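Local coordinates for protein ornithine carbamoyltransferase (Gloeobacter violaceus, PDB 3GD5) that probably catalyses the reversible transfer of the carbamoyl group from carbamoyl phosphate to ornithine, giving citrulline and phosphate in arginine biosynthesis, at residues Leu17-Leu22 with Gln140-Leu145; Leu146-Asn151 with Leu158-Val163; Ser172-Cys177 with Ile184-Pro189; Phe192-Ala197 with Val213-Asp218; His227-Asp232 with Asn261-Glu266. All blocks are in the same frame, centred on the assembly; numbering follows the deposited sequence.

Contact 1 of 5, residues Leu17-Leu22 with Gln140-Leu145; sequences LSLDDL and QVVADL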
# COMPACT_ATOMS: atom_id res chain seq x y z
N LEU A 17 12.43 30.83 11.91
CA LEU A 17 12.86 29.73 11.05
C LEU A 17 14.10 29.06 11.62
O LEU A 17 14.29 27.85 11.48
CB LEU A 17 13.20 30.26 9.66
CG LEU A 17 12.06 30.47 8.67
CD1 LEU A 17 10.84 30.98 9.40
CD2 LEU A 17 12.51 31.42 7.58
N SER A 18 14.94 29.87 12.24
CA SER A 18 16.20 29.44 12.83
C SER A 18 16.32 30.13 14.17
O SER A 18 15.80 31.24 14.35
CB SER A 18 17.35 29.86 11.92
OG SER A 18 18.58 29.91 12.63
N LEU A 19 16.98 29.49 15.13
CA LEU A 19 17.13 30.12 16.43
C LEU A 19 17.94 31.41 16.23
O LEU A 19 17.85 32.34 17.03
CB LEU A 19 17.86 29.19 17.40
CG LEU A 19 17.65 29.53 18.88
CD1 LEU A 19 16.16 29.43 19.24
CD2 LEU A 19 18.44 28.58 19.74
N ASP A 20 18.70 31.46 15.15
CA ASP A 20 19.51 32.63 14.85
C ASP A 20 18.69 33.80 14.31
O ASP A 20 19.25 34.79 13.84
CB ASP A 20 20.62 32.27 13.86
CG ASP A 20 21.80 33.22 13.93
OD1 ASP A 20 22.06 33.77 15.02
OD2 ASP A 20 22.49 33.41 12.90
N ASP A 21 17.37 33.68 14.38
CA ASP A 21 16.49 34.75 13.93
C ASP A 21 16.24 35.65 15.12
O ASP A 21 15.62 36.70 15.01
CB ASP A 21 15.14 34.20 13.43
CG ASP A 21 15.26 33.51 12.09
OD1 ASP A 21 16.35 33.57 11.48
OD2 ASP A 21 14.26 32.91 11.64
N LEU A 22 16.73 35.20 16.27
CA LEU A 22 16.59 35.95 17.51
C LEU A 22 17.99 36.29 17.97
O LEU A 22 18.83 35.41 18.08
CB LEU A 22 15.94 35.08 18.59
CG LEU A 22 14.56 34.46 18.38
CD1 LEU A 22 14.40 33.28 19.32
CD2 LEU A 22 13.48 35.50 18.62
N GLN A 140 12.18 23.59 20.30
CA GLN A 140 12.62 22.60 21.28
C GLN A 140 13.63 23.26 22.23
O GLN A 140 13.50 23.17 23.45
CB GLN A 140 13.28 21.41 20.58
CG GLN A 140 13.92 20.39 21.52
CD GLN A 140 12.90 19.72 22.42
OE1 GLN A 140 11.89 19.18 21.94
NE2 GLN A 140 13.15 19.75 23.73
N VAL A 141 14.61 23.92 21.64
CA VAL A 141 15.65 24.58 22.41
C VAL A 141 15.15 25.67 23.34
O VAL A 141 15.65 25.79 24.46
CB VAL A 141 16.76 25.12 21.48
CG1 VAL A 141 17.72 26.06 22.25
CG2 VAL A 141 17.54 23.95 20.89
N VAL A 142 14.17 26.47 22.90
CA VAL A 142 13.66 27.52 23.77
C VAL A 142 13.01 26.86 24.99
O VAL A 142 12.99 27.42 26.09
CB VAL A 142 12.62 28.45 23.04
CG1 VAL A 142 13.21 28.96 21.72
CG2 VAL A 142 11.33 27.72 22.80
N ALA A 143 12.49 25.66 24.80
CA ALA A 143 11.87 24.92 25.89
C ALA A 143 12.95 24.38 26.82
O ALA A 143 12.81 24.39 28.05
CB ALA A 143 11.02 23.77 25.34
N ASP A 144 14.05 23.90 26.24
CA ASP A 144 15.14 23.36 27.03
C ASP A 144 15.76 24.46 27.89
O ASP A 144 15.99 24.27 29.09
CB ASP A 144 16.20 22.73 26.12
CG ASP A 144 15.62 21.69 25.17
OD1 ASP A 144 14.76 20.88 25.61
OD2 ASP A 144 16.04 21.66 23.99
N LEU A 145 16.03 25.60 27.26
CA LEU A 145 16.63 26.75 27.92
C LEU A 145 15.77 27.18 29.10
O LEU A 145 16.28 27.43 30.19
CB LEU A 145 16.76 27.91 26.92
CG LEU A 145 18.13 28.32 26.38
CD1 LEU A 145 19.08 27.14 26.28
CD2 LEU A 145 17.94 28.98 25.03

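Contact 2 of 5, residues Leu146-Asn151 with Leu158-Val163; sequences LTIREN and LKLAYV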
# COMPACT_ATOMS: atom_id res chain seq x y z
N LEU A 146 14.46 27.23 28.88
CA LEU A 146 13.49 27.60 29.90
C LEU A 146 13.49 26.58 31.03
O LEU A 146 13.22 26.90 32.18
CB LEU A 146 12.10 27.68 29.27
CG LEU A 146 11.00 28.56 29.86
CD1 LEU A 146 9.72 28.31 29.08
CD2 LEU A 146 10.78 28.25 31.33
N THR A 147 13.81 25.33 30.69
CA THR A 147 13.84 24.28 31.69
C THR A 147 15.11 24.41 32.53
O THR A 147 15.07 24.27 33.74
CB THR A 147 13.80 22.88 31.04
OG1 THR A 147 12.64 22.77 30.21
CG2 THR A 147 13.76 21.79 32.12
N ILE A 148 16.23 24.68 31.86
CA ILE A 148 17.51 24.83 32.55
C ILE A 148 17.41 26.00 33.51
O ILE A 148 17.80 25.90 34.67
CB ILE A 148 18.67 25.09 31.55
CG1 ILE A 148 18.83 23.88 30.62
CG2 ILE A 148 19.97 25.35 32.30
CD1 ILE A 148 19.93 24.04 29.59
N ARG A 149 16.86 27.11 33.02
CA ARG A 149 16.67 28.31 33.83
C ARG A 149 15.87 27.98 35.09
O ARG A 149 16.25 28.36 36.19
CB ARG A 149 15.96 29.39 33.00
CG ARG A 149 15.20 30.44 33.81
CD ARG A 149 16.09 31.39 34.59
NE ARG A 149 16.86 32.28 33.73
CZ ARG A 149 17.44 33.40 34.14
NH1 ARG A 149 18.13 34.16 33.29
NH2 ARG A 149 17.32 33.78 35.41
N GLU A 150 14.77 27.26 34.94
CA GLU A 150 13.94 26.89 36.08
C GLU A 150 14.67 25.98 37.06
O GLU A 150 14.28 25.88 38.22
CB GLU A 150 12.65 26.20 35.62
CG GLU A 150 11.78 27.04 34.69
CD GLU A 150 10.50 26.31 34.27
OE1 GLU A 150 10.59 25.13 33.86
OE2 GLU A 150 9.41 26.93 34.35
N ASN A 151 15.73 25.31 36.60
CA ASN A 151 16.48 24.41 37.46
C ASN A 151 17.69 25.02 38.17
O ASN A 151 18.04 24.61 39.28
CB ASN A 151 16.95 23.17 36.69
CG ASN A 151 15.88 22.11 36.57
OD1 ASN A 151 14.96 22.23 35.75
ND2 ASN A 151 15.97 21.07 37.39
N LEU A 158 26.72 28.57 33.09
CA LEU A 158 26.43 27.14 33.06
C LEU A 158 27.09 26.46 31.87
O LEU A 158 27.50 27.11 30.90
CB LEU A 158 24.92 26.93 32.98
CG LEU A 158 24.16 26.52 34.25
CD1 LEU A 158 24.68 27.27 35.46
CD2 LEU A 158 22.67 26.80 34.03
N LYS A 159 27.22 25.14 31.95
CA LYS A 159 27.80 24.37 30.86
C LYS A 159 26.86 23.23 30.45
O LYS A 159 26.39 22.45 31.30
CB LYS A 159 29.17 23.80 31.25
CG LYS A 159 29.85 23.07 30.09
CD LYS A 159 30.95 22.13 30.57
CE LYS A 159 31.65 21.46 29.39
NZ LYS A 159 32.71 20.49 29.79
N LEU A 160 26.59 23.14 29.15
CA LEU A 160 25.72 22.12 28.57
C LEU A 160 26.58 21.18 27.71
O LEU A 160 27.37 21.62 26.88
CB LEU A 160 24.65 22.80 27.69
CG LEU A 160 23.55 22.12 26.85
CD1 LEU A 160 24.15 20.99 26.03
CD2 LEU A 160 22.43 21.60 27.73
N ALA A 161 26.44 19.88 27.94
CA ALA A 161 27.18 18.89 27.16
C ALA A 161 26.19 18.04 26.38
O ALA A 161 25.28 17.44 26.97
CB ALA A 161 28.02 18.02 28.07
N TYR A 162 26.35 18.00 25.07
CA TYR A 162 25.48 17.21 24.20
C TYR A 162 26.27 16.03 23.66
O TYR A 162 27.39 16.19 23.19
CB TYR A 162 24.97 18.06 23.04
CG TYR A 162 24.16 17.27 22.03
CD1 TYR A 162 22.76 17.24 22.09
CD2 TYR A 162 24.79 16.54 21.03
CE1 TYR A 162 22.02 16.50 21.17
CE2 TYR A 162 24.05 15.80 20.10
CZ TYR A 162 22.67 15.79 20.18
OH TYR A 162 21.95 15.09 19.24
N VAL A 163 25.68 14.84 23.73
CA VAL A 163 26.35 13.65 23.23
C VAL A 163 25.41 12.88 22.31
O VAL A 163 24.25 12.67 22.64
CB VAL A 163 26.81 12.71 24.39
CG1 VAL A 163 27.68 13.49 25.36
CG2 VAL A 163 25.60 12.12 25.11

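Contact 3 of 5, residues Ser172-Cys177 with Ile184-Pro189; sequences SLLLGC and IAVATP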
# COMPACT_ATOMS: atom_id res chain seq x y z
N SER A 172 20.54 23.85 17.08
CA SER A 172 19.80 24.87 17.79
C SER A 172 20.34 25.07 19.20
O SER A 172 20.25 26.16 19.75
CB SER A 172 18.31 24.51 17.84
OG SER A 172 17.71 24.66 16.56
N LEU A 173 20.90 24.02 19.79
CA LEU A 173 21.46 24.13 21.14
C LEU A 173 22.72 24.98 21.07
O LEU A 173 23.00 25.77 21.97
CB LEU A 173 21.79 22.75 21.72
CG LEU A 173 20.62 21.94 22.30
CD1 LEU A 173 21.07 20.51 22.60
CD2 LEU A 173 20.12 22.61 23.55
N LEU A 174 23.48 24.81 19.99
CA LEU A 174 24.71 25.57 19.78
C LEU A 174 24.39 27.06 19.72
O LEU A 174 24.99 27.86 20.44
CB LEU A 174 25.40 25.12 18.48
CG LEU A 174 26.08 23.75 18.54
CD1 LEU A 174 26.67 23.37 17.19
CD2 LEU A 174 27.16 23.77 19.62
N LEU A 175 23.45 27.44 18.86
CA LEU A 175 23.06 28.84 18.73
C LEU A 175 22.41 29.36 19.99
O LEU A 175 22.67 30.50 20.41
CB LEU A 175 22.09 29.01 17.57
CG LEU A 175 22.57 28.65 16.17
CD1 LEU A 175 21.38 28.73 15.22
CD2 LEU A 175 23.71 29.59 15.73
N GLY A 176 21.57 28.53 20.60
CA GLY A 176 20.86 28.92 21.81
C GLY A 176 21.73 29.08 23.04
O GLY A 176 21.61 30.08 23.76
N CYS A 177 22.58 28.10 23.31
CA CYS A 177 23.45 28.16 24.47
C CYS A 177 24.32 29.41 24.37
O CYS A 177 24.29 30.26 25.26
CB CYS A 177 24.32 26.89 24.55
SG CYS A 177 23.38 25.43 25.10
N ILE A 184 28.85 25.32 25.79
CA ILE A 184 28.38 24.06 25.26
C ILE A 184 29.47 23.23 24.60
O ILE A 184 30.29 23.73 23.83
CB ILE A 184 27.24 24.26 24.22
CG1 ILE A 184 26.84 22.90 23.62
CG2 ILE A 184 27.67 25.25 23.14
CD1 ILE A 184 25.65 22.93 22.70
N ALA A 185 29.48 21.95 24.93
CA ALA A 185 30.44 21.01 24.39
C ALA A 185 29.60 19.93 23.69
O ALA A 185 28.76 19.28 24.31
CB ALA A 185 31.26 20.40 25.51
N VAL A 186 29.83 19.75 22.39
CA VAL A 186 29.09 18.77 21.63
C VAL A 186 29.99 17.63 21.20
O VAL A 186 30.93 17.83 20.42
CB VAL A 186 28.43 19.40 20.38
CG1 VAL A 186 29.46 20.20 19.61
CG2 VAL A 186 27.83 18.32 19.49
N ALA A 187 29.70 16.44 21.71
CA ALA A 187 30.48 15.25 21.39
C ALA A 187 29.70 14.33 20.45
O ALA A 187 28.57 13.92 20.74
CB ALA A 187 30.84 14.51 22.69
N THR A 188 30.32 14.00 19.32
CA THR A 188 29.70 13.13 18.32
C THR A 188 30.74 12.25 17.67
O THR A 188 31.94 12.50 17.79
CB THR A 188 29.07 13.94 17.18
OG1 THR A 188 30.10 14.31 16.24
CG2 THR A 188 28.40 15.19 17.70
N PRO A 189 30.30 11.21 16.96
CA PRO A 189 31.28 10.35 16.30
C PRO A 189 31.89 11.20 15.19
O PRO A 189 31.37 12.27 14.86
CB PRO A 189 30.43 9.20 15.76
CG PRO A 189 29.33 9.11 16.76
CD PRO A 189 28.97 10.56 16.98

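Contact 4 of 5, residues Phe192-Ala197 with Val213-Asp218; sequences FTPDPA and VQILRD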
# COMPACT_ATOMS: atom_id res chain seq x y z
N PHE A 192 29.61 12.36 12.18
CA PHE A 192 28.30 12.88 12.53
C PHE A 192 28.41 14.14 13.37
O PHE A 192 27.70 14.30 14.35
CB PHE A 192 27.50 11.82 13.30
CG PHE A 192 27.30 10.54 12.53
CD1 PHE A 192 28.38 9.69 12.27
CD2 PHE A 192 26.05 10.19 12.05
CE1 PHE A 192 28.22 8.52 11.54
CE2 PHE A 192 25.87 9.02 11.31
CZ PHE A 192 26.96 8.18 11.05
N THR A 193 29.31 15.03 12.97
CA THR A 193 29.51 16.28 13.70
C THR A 193 28.50 17.33 13.25
O THR A 193 27.88 17.19 12.19
CB THR A 193 30.94 16.84 13.47
OG1 THR A 193 31.11 17.18 12.09
CG2 THR A 193 31.99 15.80 13.86
N PRO A 194 28.31 18.38 14.06
CA PRO A 194 27.37 19.47 13.75
C PRO A 194 27.85 20.17 12.48
O PRO A 194 29.02 20.10 12.14
CB PRO A 194 27.50 20.40 14.95
CG PRO A 194 27.97 19.51 16.05
CD PRO A 194 28.95 18.61 15.36
N ASP A 195 26.93 20.84 11.80
CA ASP A 195 27.26 21.58 10.59
C ASP A 195 28.31 22.64 10.95
O ASP A 195 28.03 23.56 11.73
CB ASP A 195 25.99 22.24 10.05
CG ASP A 195 26.26 23.23 8.95
OD1 ASP A 195 27.44 23.40 8.56
OD2 ASP A 195 25.28 23.85 8.47
N PRO A 196 29.52 22.53 10.39
CA PRO A 196 30.60 23.49 10.67
C PRO A 196 30.19 24.96 10.59
O PRO A 196 30.76 25.80 11.29
CB PRO A 196 31.69 23.12 9.65
CG PRO A 196 30.93 22.39 8.57
CD PRO A 196 29.94 21.57 9.35
N ALA A 197 29.20 25.26 9.76
CA ALA A 197 28.73 26.63 9.62
C ALA A 197 28.00 27.08 10.88
O ALA A 197 28.12 28.24 11.28
CB ALA A 197 27.83 26.76 8.41
N VAL A 213 32.48 27.33 23.08
CA VAL A 213 31.87 26.31 22.23
C VAL A 213 32.91 25.27 21.82
O VAL A 213 33.98 25.62 21.33
CB VAL A 213 31.28 26.94 20.95
CG1 VAL A 213 30.81 25.85 19.99
CG2 VAL A 213 30.13 27.87 21.32
N GLN A 214 32.58 24.00 22.01
CA GLN A 214 33.50 22.93 21.67
C GLN A 214 32.86 21.75 20.94
O GLN A 214 31.84 21.21 21.38
CB GLN A 214 34.15 22.39 22.93
CG GLN A 214 35.03 23.37 23.66
CD GLN A 214 35.43 22.86 25.02
OE1 GLN A 214 34.63 22.86 25.96
NE2 GLN A 214 36.68 22.39 25.13
N ILE A 215 33.46 21.37 19.82
CA ILE A 215 32.99 20.23 19.04
C ILE A 215 34.04 19.16 19.28
O ILE A 215 35.13 19.18 18.72
CB ILE A 215 32.88 20.57 17.53
CG1 ILE A 215 32.69 19.29 16.72
CG2 ILE A 215 34.12 21.31 17.07
CD1 ILE A 215 31.59 18.37 17.22
N LEU A 216 33.69 18.21 20.15
CA LEU A 216 34.60 17.14 20.52
C LEU A 216 34.18 15.77 20.03
O LEU A 216 33.09 15.57 19.49
CB LEU A 216 34.72 17.10 22.05
CG LEU A 216 34.84 18.43 22.78
CD1 LEU A 216 34.94 18.18 24.27
CD2 LEU A 216 36.07 19.19 22.28
N ARG A 217 35.07 14.81 20.24
CA ARG A 217 34.83 13.44 19.85
C ARG A 217 34.51 12.62 21.10
O ARG A 217 33.65 11.74 21.06
CB ARG A 217 36.06 12.88 19.14
CG ARG A 217 35.87 11.55 18.46
CD ARG A 217 34.89 11.63 17.29
NE ARG A 217 35.33 12.55 16.24
CZ ARG A 217 34.95 13.82 16.14
NH1 ARG A 217 35.40 14.58 15.15
NH2 ARG A 217 34.11 14.33 17.03
N ASP A 218 35.20 12.92 22.20
CA ASP A 218 34.99 12.19 23.46
C ASP A 218 33.88 12.77 24.32
O ASP A 218 33.91 13.94 24.70
CB ASP A 218 36.28 12.15 24.28
CG ASP A 218 36.07 11.60 25.69
OD1 ASP A 218 35.45 10.52 25.83
OD2 ASP A 218 36.51 12.25 26.66

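Contact 5 of 5, residues His227-Asp232 with Asn261-Glu266; sequences HILYTD and NCAAAE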
# COMPACT_ATOMS: atom_id res chain seq x y z
N HIS A 227 26.57 20.93 33.76
CA HIS A 227 25.43 21.00 34.67
C HIS A 227 24.24 20.34 33.99
O HIS A 227 23.21 20.07 34.61
CB HIS A 227 25.07 22.46 34.96
CG HIS A 227 26.23 23.28 35.42
ND1 HIS A 227 26.62 23.35 36.74
CD2 HIS A 227 27.10 24.05 34.73
CE1 HIS A 227 27.68 24.12 36.84
NE2 HIS A 227 28.00 24.56 35.64
N ILE A 228 24.40 20.08 32.69
CA ILE A 228 23.34 19.48 31.89
C ILE A 228 23.90 18.53 30.85
O ILE A 228 24.74 18.91 30.03
CB ILE A 228 22.53 20.59 31.15
CG1 ILE A 228 22.03 21.64 32.13
CG2 ILE A 228 21.35 19.98 30.39
CD1 ILE A 228 22.42 23.06 31.74
N LEU A 229 23.45 17.28 30.88
CA LEU A 229 23.86 16.31 29.87
C LEU A 229 22.63 16.17 28.95
O LEU A 229 21.53 15.90 29.41
CB LEU A 229 24.21 14.97 30.51
CG LEU A 229 25.47 14.99 31.38
CD1 LEU A 229 25.75 13.59 31.90
CD2 LEU A 229 26.67 15.50 30.57
N TYR A 230 22.85 16.38 27.66
CA TYR A 230 21.77 16.35 26.68
C TYR A 230 22.03 15.34 25.58
O TYR A 230 23.15 15.21 25.09
CB TYR A 230 21.63 17.74 26.06
CG TYR A 230 20.32 18.03 25.37
CD1 TYR A 230 19.93 17.34 24.22
CD2 TYR A 230 19.47 19.03 25.86
CE1 TYR A 230 18.73 17.65 23.57
CE2 TYR A 230 18.28 19.34 25.22
CZ TYR A 230 17.91 18.65 24.08
OH TYR A 230 16.70 18.95 23.48
N THR A 231 20.99 14.62 25.19
CA THR A 231 21.13 13.65 24.12
C THR A 231 19.82 13.52 23.36
O THR A 231 18.78 14.03 23.78
CB THR A 231 21.58 12.28 24.63
OG1 THR A 231 21.99 11.48 23.51
CG2 THR A 231 20.45 11.58 25.37
N ASP A 232 19.88 12.82 22.23
CA ASP A 232 18.74 12.63 21.36
C ASP A 232 18.95 11.29 20.68
O ASP A 232 20.01 10.69 20.83
CB ASP A 232 18.71 13.77 20.34
CG ASP A 232 17.45 13.78 19.49
OD1 ASP A 232 16.57 12.92 19.68
OD2 ASP A 232 17.36 14.68 18.63
N ASN A 261 28.53 10.62 36.34
CA ASN A 261 29.51 10.76 37.39
C ASN A 261 30.64 11.72 37.03
O ASN A 261 31.32 12.25 37.92
CB ASN A 261 30.08 9.39 37.75
CG ASN A 261 30.67 9.36 39.14
OD1 ASN A 261 29.97 9.62 40.12
ND2 ASN A 261 31.96 9.05 39.23
N CYS A 262 30.83 11.96 35.74
CA CYS A 262 31.89 12.84 35.25
C CYS A 262 31.47 14.30 35.17
O CYS A 262 32.29 15.17 34.90
CB CYS A 262 32.35 12.39 33.87
SG CYS A 262 32.87 10.67 33.77
N ALA A 263 30.19 14.57 35.40
CA ALA A 263 29.68 15.93 35.33
C ALA A 263 29.54 16.56 36.71
O ALA A 263 29.88 15.95 37.72
CB ALA A 263 28.33 15.93 34.61
N ALA A 264 29.03 17.79 36.75
CA ALA A 264 28.83 18.49 38.02
C ALA A 264 27.92 17.63 38.90
O ALA A 264 27.27 16.71 38.41
CB ALA A 264 28.20 19.85 37.78
N ALA A 265 27.89 17.94 40.19
CA ALA A 265 27.08 17.19 41.14
C ALA A 265 25.59 17.49 41.00
O ALA A 265 24.76 16.62 41.24
CB ALA A 265 27.53 17.49 42.56
N GLU A 266 25.26 18.72 40.61
CA GLU A 266 23.87 19.10 40.45
C GLU A 266 23.47 18.95 38.98
O GLU A 266 22.56 19.62 38.51
CB GLU A 266 23.66 20.56 40.88
CG GLU A 266 24.78 21.13 41.74
CD GLU A 266 26.07 21.36 40.97
OE1 GLU A 266 26.06 22.18 40.02
OE2 GLU A 266 27.10 20.72 41.31

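Contact 1 of 5, residues Leu17-Leu22 with Gln140-Leu145
Leu19 has CG anti to the backbone N (chi1 -160°), which carries both its methyls to helix 138-152, where Val141 and Val142 receive them. Val141 likewise swings CG1 away from its own N (chi1 169°). The two branches of Leu19 part to separate targets. CD2 meets Val141 CG1 at 3.6 Å, one side chain lying crosswise to the other. CD1 lies 3.9 Å from Val142 CG1, and here the two side chains pass in opposed directions. The contact is buried and wholly apolar. The turn that presents Leu19 is tied up by its own polar groups. Asp21 OD2 accepts from Leu17 N at 2.8 Å and from Ser18 N at 3.2 Å, both from the same face of the carboxylate. On the helix, Gln140 NE2 donates to Asp144 OD1 at 2.7 Å, on the syn side of the carboxylate and nearly in the Gln140 amide plane. Gln140 OE1 bonds to Arg300. Both residues probably bind carbamoyl phosphate, as in relatives, so this helix start lies at the active site while Val141 and Val142 pack against the loop. Leu19 and Val141 both also touch helix 168-180, Val142 rests on Ala303 of helix 293-312, and the 17-22 loop leads into helix 24-39.

Contact 2 of 5, residues Leu146-Asn151 with Leu158-Val163
Ile148 on helix 138-152 reaches Leu158 and Leu160 with two different branches, and all the contacts across are apolar. Its CG2 methyl lies 3.5 Å from Leu158 CD2, the two side chains running alongside each other head to tail. Its CD1 comes to 4.0 Å from Leu160 CD2, and that pair meets nearly perpendicular. The extended Ile148 chain (chi2 179°) carries CD1 out beyond CG2 to the second leucine. All three side chains are buried. Leu160 lies on strand 159-163, the central strand of the five-stranded parallel sheet in the Asp/Orn binding domain, which has a Rossmann-like fold. Helix 138-152 thus packs on this sheet just before the chain enters its first strand. The apolar layer continues past the two segments, since Ile148 and Leu160 both touch Ile228 and Met182.

The polar bonds of the two segments go to other partners. Glu150 forms salt bridges through OE2 with Lys38 and Arg39 of helix 24-39, and its OE1 accepts from Asn299, which also bonds Thr147 OG1. On the strand, Leu160 pairs through its backbone with Ser183 and Ala185.

Contact 3 of 5, residues Ser172-Cys177 with Ile184-Pro189
Helix 172-177 and strand 184-187 run nearly antiparallel, their axes 167° apart and 9.2 Å from each other at closest approach. The backbones come nearest at Cys177 and Ile184, whose CA atoms are 6.5 Å apart. Here Cys177 CB lies 3.9 Å from Ile184 CB, close to the chain turn between the two elements. Ile184 is the main side chain on the strand. It is fully extended, with chi1 at 176° and chi2 also near 180°, and this stretches its CD1 along the helix. That methyl meets Leu174 CD2 at 3.5 Å and Leu173 CB at 4.0 Å. Leu174 lies across Ile184, roughly square to it, and its CD2 is also 3.9 Å from Ile184 CG2. Two residues on along the strand, the same Leu174 CD2 reaches Val186 CG1 at 4.2 Å. The five side chains are buried and the contact across is apolar. Replacing Ile184 with alanine would probably leave a gap between strand and helix where CD1 met Leu173 and Leu174, with Leu174 CD2 keeping little but Val186 from this strand. Leu174 also packs on Val198, Ser199 and Ala202 of helix 196-209, and Cys177 touches Leu160 on the neighbouring strand. The arrangement is the helix-to-strand half of a beta-alpha-beta crossover, strand 159-163, helix 168-180, strand 183-187, as expected in the Rossmann-like Asp/Orn binding domain.

Contact 4 of 5, residues Phe192-Ala197 with Val213-Asp218
This is a small, partly buried, mostly apolar contact in which Thr193 and Pro194, in the loop leading into helix 196-209, lie against Ile215 of strand 213-216 and Arg217 just after it. With Ile215 CG1 anti to the backbone N, the bend at chi2 (50°) brings CD1 to the proline ring. Pro194 CD is 3.2 Å from Ile215 CD1, tighter than usual van der Waals contact. Pro194 CG stands further off, 4.0 Å from the same methyl. Beside it, Thr193 CB lies 4.1 Å from Ile215 CD1.

The loop and strand belong to the beta-alpha-beta unit of strand 183-187, helix 196-209 and strand 213-216, and the last of these is an outermost strand of the parallel sheet within this chain. Thus the entry to the crossover helix packs on the strand that follows it. Pro194 also touches Val186 on the strand before the helix, and Leu174 and His171 on helix 168-180. Phe192 meets His245 of a neighbouring subunit, ring planes roughly perpendicular.

The Arg217 chain is bent at chi2 and chi3, which brings its guanidinium back to Thr193. The NH1 nitrogen is 3.8 Å from Thr193 CG2, approached at an oblique angle. Arg217 NH2 makes a weak hydrogen bond to Thr188 O. Asp195 takes the N-cap position of helix 196-209. Its OD1 accepts from Ala197 N at 2.8 Å, with the donor above the carboxylate plane, 57° out of it.

Contact 5 of 5, residues His227-Asp232 with Asn261-Glu266
His227 and Leu229, at the N-terminal start of strand 228-231, meet the 261-266 loop that feeds edge strand 268-271 of the Rossmann-like parallel sheet in the Asp/Orn binding domain. The loop comes from helix 257-261, and the two strands are neighbours in the sheet. The contact is at the surface, and it joins the start of one strand to the loop that leads into the next. The backbones are nearest where His227 CA and Ala264 CA lie 5.4 Å apart. Backbone hydrogen bonds of His227 and Leu229 with Ile268 tie the strands together just beyond the loop.

Two kinds of contact bring the loop in. The first is made by methyl groups. Leu229 CD2 lies 4.4 Å from Ala263 CB, a loose apolar pair. Leu229 also touches Ala161 on the strand on its other side. Nearer the start of the strand, Ala264 CB sits 4.0 Å from His227 ND1, oblique to the ring.

The second is a close polar approach. His227 and Glu266 run alongside each other in the same direction. The Glu266 chain is nearly eclipsed at chi1 (-18°) and bent at chi2 (71°), which turns its carboxylate back toward the ring. The ring and carboxylate planes are 58° apart. A charged carboxylate this close would probably favour a protonated imidazole. Asp232, just past the far end of the strand, probably binds ornithine, as in relatives, and lies well away from this contact. At the ring, Glu266 OE1 stands at the edge, in the imidazole plane, 3.5 Å from His227 ND1.

The contacts come in order along the chain, each closing before the next opens. Contacts 1 and 2 share helix 138-152, with centres 13 Å apart. Contacts 2 to 5 all reach the same five-stranded parallel sheet. Contacts 3 and 4 are neighbours, about 7 Å between centres, on adjoining strands 183-187 and 213-216. Contact 5 lies on the other side of strand 159-163 from contacts 3 and 4, about 9 Å from contact 2 and 18 Å from contact 4, centre to centre. Contacts 1 and 5 meet where Asp144 OD2 and Tyr230 OH probably bond. Contacts 1 and 2 lie on the helix that links the two domains; contacts 3 to 5 build the domain that probably binds ornithine.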